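Local coordinates for protein acidocalcisomal pyrophosphatase (Trypanosoma cruzi, PDB 5CUV) that probably hydrolyses inorganic pyrophosphate to phosphate in a magnesium-dependent reaction, at residues A[206-211]-A[221-226]. Residues are numbered along the deposited sequence; the frame is centred on the assembly and turned at random.
Sequences LYVRDL and MNRYNF. With MLT (D-malate), chain C.
Met221, here selenomethionine, reaches Arg209 with its methyl end: CE lies 3.6 Å from Arg209 CG, the two side chains crossing at roughly a right angle. This touch edges a single antiparallel beta bridge, by which the loop after helix 200-203 borders the start of strand 224-228, part of the mixed, mostly antiparallel sheet of the pyrophosphatase fold. Asn222 meets the bound D-malate through its backbone N, which donates to malate O2 at 2.8 Å, while its side-chain ND2 bonds Val315 O.

Arg223 works on two fronts. Its O accepts from Val208 N (2.8 Å, N-H...O 166°), and its CG packs on Val208 CB. With CG anti to the backbone N and a bend at chi2, the side chain runs past malate to donate from NH1 to malate O3 (3.0 Å), a more bent bond at 137°.

Tyr224 and Tyr207 form the non-hydrogen-bonded pair of the bridge, CA to CA 4.6 Å. The two side chains run alongside each other, Tyr207 CE1 against Tyr224 CE2, with ring centres 5.2 Å apart and planes inclined by 44°; Leu206 CD1 meets the edge of the Tyr224 ring. Tyr207 OH bonds Asp396 on helix 388-412, which also covers Tyr224 through Met392 and Ile395.

Asn225 N completes the bridge by donating to Leu206 O at 2.9 Å. The Asn225 side chain crosses that of Val208 at about a right angle, its carboxamide lying against Val208 CG2, and ND2 is bonded to Pro205 O.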
loop_
_atom_site.group_PDB
_atom_site.type_symbol
_atom_site.label_atom_id
_atom_site.label_comp_id
_atom_site.label_asym_id
_atom_site.label_seq_id
_atom_site.Cartn_x
_atom_site.Cartn_y
_atom_site.Cartn_z
ATOM N N LEU A 206 -21.839 4.560 -17.257
ATOM C CA LEU A 206 -21.872 4.998 -15.894
ATOM C C LEU A 206 -21.369 3.918 -14.989
ATOM O O LEU A 206 -20.459 4.167 -14.206
ATOM C CB LEU A 206 -23.302 5.362 -15.499
ATOM C CG LEU A 206 -23.572 5.558 -14.018
ATOM C CD1 LEU A 206 -22.583 6.578 -13.444
ATOM C CD2 LEU A 206 -25.005 6.006 -13.818
ATOM N N TYR A 207 -21.995 2.740 -15.039
ATOM C CA TYR A 207 -21.585 1.618 -14.196
ATOM C C TYR A 207 -20.560 0.889 -15.001
ATOM O O TYR A 207 -20.703 0.757 -16.214
ATOM C CB TYR A 207 -22.722 0.664 -13.920
ATOM C CG TYR A 207 -23.901 1.308 -13.286
ATOM C CD1 TYR A 207 -23.942 1.524 -11.933
ATOM C CD2 TYR A 207 -24.994 1.731 -14.062
ATOM C CE1 TYR A 207 -25.022 2.138 -11.348
ATOM C CE2 TYR A 207 -26.098 2.360 -13.491
ATOM C CZ TYR A 207 -26.098 2.555 -12.126
ATOM O OH TYR A 207 -27.180 3.163 -11.509
ATOM N N VAL A 208 -19.506 0.436 -14.325
ATOM C CA VAL A 208 -18.462 -0.301 -15.020
ATOM C C VAL A 208 -18.764 -1.757 -14.750
ATOM O O VAL A 208 -18.592 -2.230 -13.647
ATOM C CB VAL A 208 -17.086 0.116 -14.541
ATOM C CG1 VAL A 208 -16.014 -0.638 -15.319
ATOM C CG2 VAL A 208 -16.948 1.629 -14.765
ATOM N N ARG A 209 -19.235 -2.445 -15.782
ATOM C CA ARG A 209 -19.669 -3.802 -15.627
ATOM C C ARG A 209 -18.927 -4.964 -16.217
ATOM O O ARG A 209 -18.716 -5.018 -17.390
ATOM C CB ARG A 209 -21.115 -3.899 -16.094
ATOM C CG ARG A 209 -22.127 -3.654 -15.008
ATOM C CD ARG A 209 -23.511 -3.964 -15.552
ATOM N NE ARG A 209 -24.477 -2.919 -15.214
ATOM C CZ ARG A 209 -25.341 -2.397 -16.082
ATOM N NH1 ARG A 209 -25.350 -2.838 -17.348
ATOM N NH2 ARG A 209 -26.175 -1.426 -15.683
ATOM N N ASP A 210 -18.591 -5.929 -15.379
ATOM C CA ASP A 210 -17.935 -7.135 -15.847
ATOM C C ASP A 210 -18.946 -8.123 -16.406
ATOM O O ASP A 210 -19.924 -8.449 -15.740
ATOM C CB ASP A 210 -17.183 -7.796 -14.711
ATOM C CG ASP A 210 -15.982 -6.981 -14.284
ATOM O OD1 ASP A 210 -15.220 -6.599 -15.227
ATOM O OD2 ASP A 210 -15.802 -6.717 -13.045
ATOM N N LEU A 211 -18.690 -8.580 -17.630
ATOM C CA LEU A 211 -19.507 -9.536 -18.323
ATOM C C LEU A 211 -19.709 -10.747 -17.459
ATOM O O LEU A 211 -20.826 -11.296 -17.388
ATOM C CB LEU A 211 -18.819 -9.939 -19.601
ATOM C CG LEU A 211 -19.691 -10.655 -20.650
ATOM C CD1 LEU A 211 -20.879 -9.780 -21.104
ATOM C CD2 LEU A 211 -18.770 -11.018 -21.844
HETATM N N MSE A 221 -21.675 -4.408 -5.773
HETATM C CA MSE A 221 -21.076 -3.682 -6.878
HETATM C C MSE A 221 -20.890 -2.197 -6.610
HETATM O O MSE A 221 -21.808 -1.466 -6.237
HETATM C CB MSE A 221 -21.952 -3.851 -8.119
HETATM C CG MSE A 221 -21.967 -5.268 -8.667
HETATM SE SE MSE A 221 -23.130 -5.525 -10.170
HETATM C CE MSE A 221 -22.081 -4.563 -11.502
ATOM N N ASN A 222 -19.670 -1.742 -6.795
ATOM C CA ASN A 222 -19.411 -0.362 -6.606
ATOM C C ASN A 222 -18.249 -0.003 -7.489
ATOM O O ASN A 222 -17.104 0.057 -7.059
ATOM C CB ASN A 222 -19.139 -0.029 -5.140
ATOM C CG ASN A 222 -19.213 1.465 -4.888
ATOM O OD1 ASN A 222 -19.223 2.268 -5.844
ATOM N ND2 ASN A 222 -19.270 1.856 -3.632
ATOM N N ARG A 223 -18.584 0.272 -8.740
ATOM C CA ARG A 223 -17.626 0.603 -9.754
ATOM C C ARG A 223 -18.223 1.557 -10.797
ATOM O O ARG A 223 -18.984 1.157 -11.704
ATOM C CB ARG A 223 -17.204 -0.677 -10.419
ATOM C CG ARG A 223 -15.910 -0.528 -11.097
ATOM C CD ARG A 223 -15.038 -1.725 -10.720
ATOM N NE ARG A 223 -13.688 -1.502 -11.196
ATOM C CZ ARG A 223 -12.609 -1.797 -10.494
ATOM N NH1 ARG A 223 -12.747 -2.345 -9.282
ATOM N NH2 ARG A 223 -11.403 -1.508 -11.013
ATOM N N TYR A 224 -17.822 2.818 -10.734
ATOM C CA TYR A 224 -18.389 3.775 -11.651
ATOM C C TYR A 224 -17.343 4.524 -12.437
ATOM O O TYR A 224 -16.200 4.616 -12.006
ATOM C CB TYR A 224 -19.226 4.784 -10.853
ATOM C CG TYR A 224 -20.419 4.240 -10.108
ATOM C CD1 TYR A 224 -20.281 3.554 -8.907
ATOM C CD2 TYR A 224 -21.723 4.509 -10.558
ATOM C CE1 TYR A 224 -21.405 3.161 -8.174
ATOM C CE2 TYR A 224 -22.869 4.120 -9.826
ATOM C CZ TYR A 224 -22.705 3.442 -8.643
ATOM O OH TYR A 224 -23.839 2.944 -7.988
ATOM N N ASN A 225 -17.736 5.064 -13.583
ATOM C CA ASN A 225 -16.826 5.867 -14.353
ATOM C C ASN A 225 -16.958 7.321 -13.906
ATOM O O ASN A 225 -18.029 7.748 -13.573
ATOM C CB ASN A 225 -17.111 5.742 -15.848
ATOM C CG ASN A 225 -16.437 4.479 -16.466
ATOM O OD1 ASN A 225 -15.327 4.059 -16.041
ATOM N ND2 ASN A 225 -17.106 3.875 -17.465
ATOM N N PHE A 226 -15.857 8.057 -13.871
ATOM C CA PHE A 226 -15.831 9.451 -13.445
ATOM C C PHE A 226 -15.046 10.286 -14.510
ATOM O O PHE A 226 -14.048 9.841 -15.077
ATOM C CB PHE A 226 -15.147 9.496 -12.056
ATOM C CG PHE A 226 -14.536 10.823 -11.701
ATOM C CD1 PHE A 226 -13.226 11.101 -12.031
ATOM C CD2 PHE A 226 -15.274 11.798 -11.026
ATOM C CE1 PHE A 226 -12.638 12.342 -11.691
ATOM C CE2 PHE A 226 -14.713 13.039 -10.679
ATOM C CZ PHE A 226 -13.384 13.313 -11.009
HETATM C C1 MLT C . -16.748 -3.709 -8.155
HETATM O O1 MLT C . -16.223 -4.359 -9.064
HETATM O O2 MLT C . -17.959 -3.533 -8.166
HETATM C C2 MLT C . -15.901 -3.127 -7.029
HETATM O O3 MLT C . -14.507 -3.440 -7.154
HETATM C C3 MLT C . -16.467 -3.530 -5.648
HETATM C C4 MLT C . -15.583 -3.003 -4.507
HETATM O O4 MLT C . -14.570 -2.384 -4.737
HETATM O O5 MLT C . -15.925 -3.236 -3.230
#